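Local structure of 5-formaminoimidazole-4-carboxamide-1-(beta)-D-ribofuranosyl 5'-monophosphate synthetase (2R7L) at residues A22-H27 and V44-K49. The protein catalyses the ATP- and formate-dependent, folate-independent formylation of AICAR to FAICAR in purine biosynthesis. Sequence-based numbering, arbitrary orientation.
With AMZ (aminoimidazole 4-carboxamide ribonucleotide), chain F.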
# COMPACT_ATOMS: atom_id res chain seq x y z
N ALA A 22 -20.51 16.97 -3.31
CA ALA A 22 -21.65 16.84 -2.41
C ALA A 22 -22.67 15.79 -2.89
O ALA A 22 -22.76 15.48 -4.08
CB ALA A 22 -22.32 18.19 -2.22
N THR A 23 -23.43 15.27 -1.94
CA THR A 23 -24.48 14.33 -2.23
C THR A 23 -25.35 14.22 -0.98
O THR A 23 -24.96 14.68 0.09
CB THR A 23 -23.92 12.93 -2.61
OG1 THR A 23 -24.87 12.22 -3.41
CG2 THR A 23 -23.58 12.13 -1.37
N LEU A 24 -26.53 13.64 -1.12
CA LEU A 24 -27.42 13.42 0.02
C LEU A 24 -27.00 12.16 0.76
O LEU A 24 -26.64 11.16 0.14
CB LEU A 24 -28.88 13.33 -0.44
CG LEU A 24 -29.91 12.77 0.55
CD1 LEU A 24 -30.13 13.73 1.70
CD2 LEU A 24 -31.23 12.46 -0.15
N GLY A 25 -27.06 12.21 2.08
CA GLY A 25 -26.61 11.11 2.91
C GLY A 25 -27.53 9.90 2.91
O GLY A 25 -28.26 9.66 3.87
N SER A 26 -27.47 9.12 1.83
CA SER A 26 -28.29 7.92 1.70
C SER A 26 -27.93 7.21 0.41
O SER A 26 -27.11 7.69 -0.37
CB SER A 26 -29.78 8.29 1.66
OG SER A 26 -30.58 7.12 1.70
N HIS A 27 -28.58 6.06 0.18
CA HIS A 27 -28.49 5.32 -1.08
C HIS A 27 -27.11 4.72 -1.34
O HIS A 27 -26.91 3.52 -1.14
CB HIS A 27 -28.90 6.20 -2.26
CG HIS A 27 -29.13 5.43 -3.52
ND1 HIS A 27 -28.21 5.38 -4.54
CD2 HIS A 27 -30.18 4.67 -3.92
CE1 HIS A 27 -28.69 4.63 -5.52
NE2 HIS A 27 -29.88 4.18 -5.17
N VAL A 44 -19.20 17.27 1.07
CA VAL A 44 -20.39 17.79 1.74
C VAL A 44 -21.52 16.75 1.74
O VAL A 44 -21.86 16.20 0.70
CB VAL A 44 -20.89 19.08 1.05
CG1 VAL A 44 -22.10 19.64 1.79
CG2 VAL A 44 -19.77 20.12 0.98
N CYS A 45 -22.09 16.50 2.90
CA CYS A 45 -23.17 15.54 3.03
C CYS A 45 -24.45 16.19 3.57
O CYS A 45 -24.48 16.66 4.71
CB CYS A 45 -22.74 14.41 3.97
SG CYS A 45 -23.98 13.15 4.25
N ILE A 46 -25.50 16.20 2.76
CA ILE A 46 -26.81 16.63 3.25
C ILE A 46 -27.40 15.53 4.13
O ILE A 46 -27.55 14.38 3.70
CB ILE A 46 -27.77 16.96 2.11
CG1 ILE A 46 -27.10 17.91 1.12
CG2 ILE A 46 -29.05 17.57 2.66
CD1 ILE A 46 -27.98 18.27 -0.05
N THR A 47 -27.74 15.88 5.37
CA THR A 47 -28.24 14.91 6.32
C THR A 47 -29.33 15.51 7.22
O THR A 47 -29.80 16.63 6.97
CB THR A 47 -27.08 14.35 7.17
OG1 THR A 47 -27.56 13.28 8.00
CG2 THR A 47 -26.47 15.44 8.04
N MET A 48 -29.76 14.78 8.24
CA MET A 48 -30.79 15.25 9.16
C MET A 48 -30.68 14.51 10.48
O MET A 48 -30.04 13.46 10.55
CB MET A 48 -32.20 15.11 8.56
CG MET A 48 -32.60 13.70 8.11
SD MET A 48 -34.35 13.53 7.63
CE MET A 48 -35.10 13.38 9.25
N LYS A 49 -31.29 15.07 11.52
CA LYS A 49 -31.26 14.43 12.83
C LYS A 49 -31.91 13.06 12.72
O LYS A 49 -32.93 12.90 12.06
CB LYS A 49 -31.98 15.29 13.87
CG LYS A 49 -31.34 16.65 14.12
CD LYS A 49 -31.93 17.32 15.35
CE LYS A 49 -31.33 18.70 15.59
NZ LYS A 49 -31.89 19.37 16.80
O5 AMZ F . -29.04 -1.69 -2.40
C6 AMZ F . -29.70 -1.50 -3.42
N2 AMZ F . -29.66 -2.27 -4.50
C3A AMZ F . -30.67 -0.33 -3.50
C7A AMZ F . -31.57 -0.06 -4.52
N3 AMZ F . -31.76 -0.76 -5.64
N1 AMZ F . -30.81 0.60 -2.57
C5 AMZ F . -31.77 1.44 -3.00
N AMZ F . -32.22 1.04 -4.19
C1 AMZ F . -33.27 1.71 -5.00
C2 AMZ F . -34.68 1.24 -4.65
C3 AMZ F . -35.21 2.35 -3.76
O2 AMZ F . -36.61 2.53 -4.02
O1 AMZ F . -35.43 1.18 -5.86
O AMZ F . -33.17 3.09 -4.63
C AMZ F . -34.47 3.58 -4.28
C4 AMZ F . -34.27 4.64 -3.18
O3 AMZ F . -33.58 4.06 -2.07
P AMZ F . -34.05 4.40 -0.60
OP1 AMZ F . -33.89 5.82 -0.20
O4 AMZ F . -35.60 3.97 -0.49
OP2 AMZ F . -33.24 3.42 0.40
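Thr23 and Gly25 pair through their backbones with Val44 and Ile46, joining strands 20-24 and 43-47 as parallel neighbours of a beta-alpha-beta unit whose crossover is helix 29-38, in the four-stranded parallel sheet of the N-terminal Rossmann-like domain. Three hydrogen bonds hold the register: Thr23 N to Val44 O (3.2 Å), Ile46 N to Thr23 O (3.1 Å) and Gly25 N to Ile46 O, the shortest at 2.8 Å. Val44 O and Thr23 O each take a CA-H contact as well, from Ala22 and Cys45 respectively.

Apolar packing on the face carrying Ala22, Leu24, Val44 and Ile46 brings Ala22 CB to 3.7 Å from Val44 CB. The Leu24 and Ile46 side chains cross at about a right angle, with Leu24 CD1 set 4.0 Å from Ile46 CB. On the other face Thr23 and Cys45 pack against helix 29-38, both touching Leu33, and Thr23 OG1 is hydrogen-bonded to Val90 O. Cys45 SG, anti to its own N (chi1 179°), reaches forward and across to Gly25 CA at 3.6 Å, two residues beyond its bridge partner Thr23, where a CB on Gly25 would collide with the sulfur.

Gly25 centres an inverse gamma turn, closed by a weak Ser26 N to Leu24 O bond, that leads the chain from the sheet to the substrate. His27 meets the AICAR ribose with its ring edge, while His92 packs against the ring with planes about 20° apart. Replacing the His27 ring with the methyl of an alanine would probably leave the sugar without this edge contact and His92 without its ring partner. The ribose oxygen O of AICAR lies in the plane of the His27 ring, facing its CD2-NE2 edge, with O 3.5 Å from both His27 CD2 and His27 NE2.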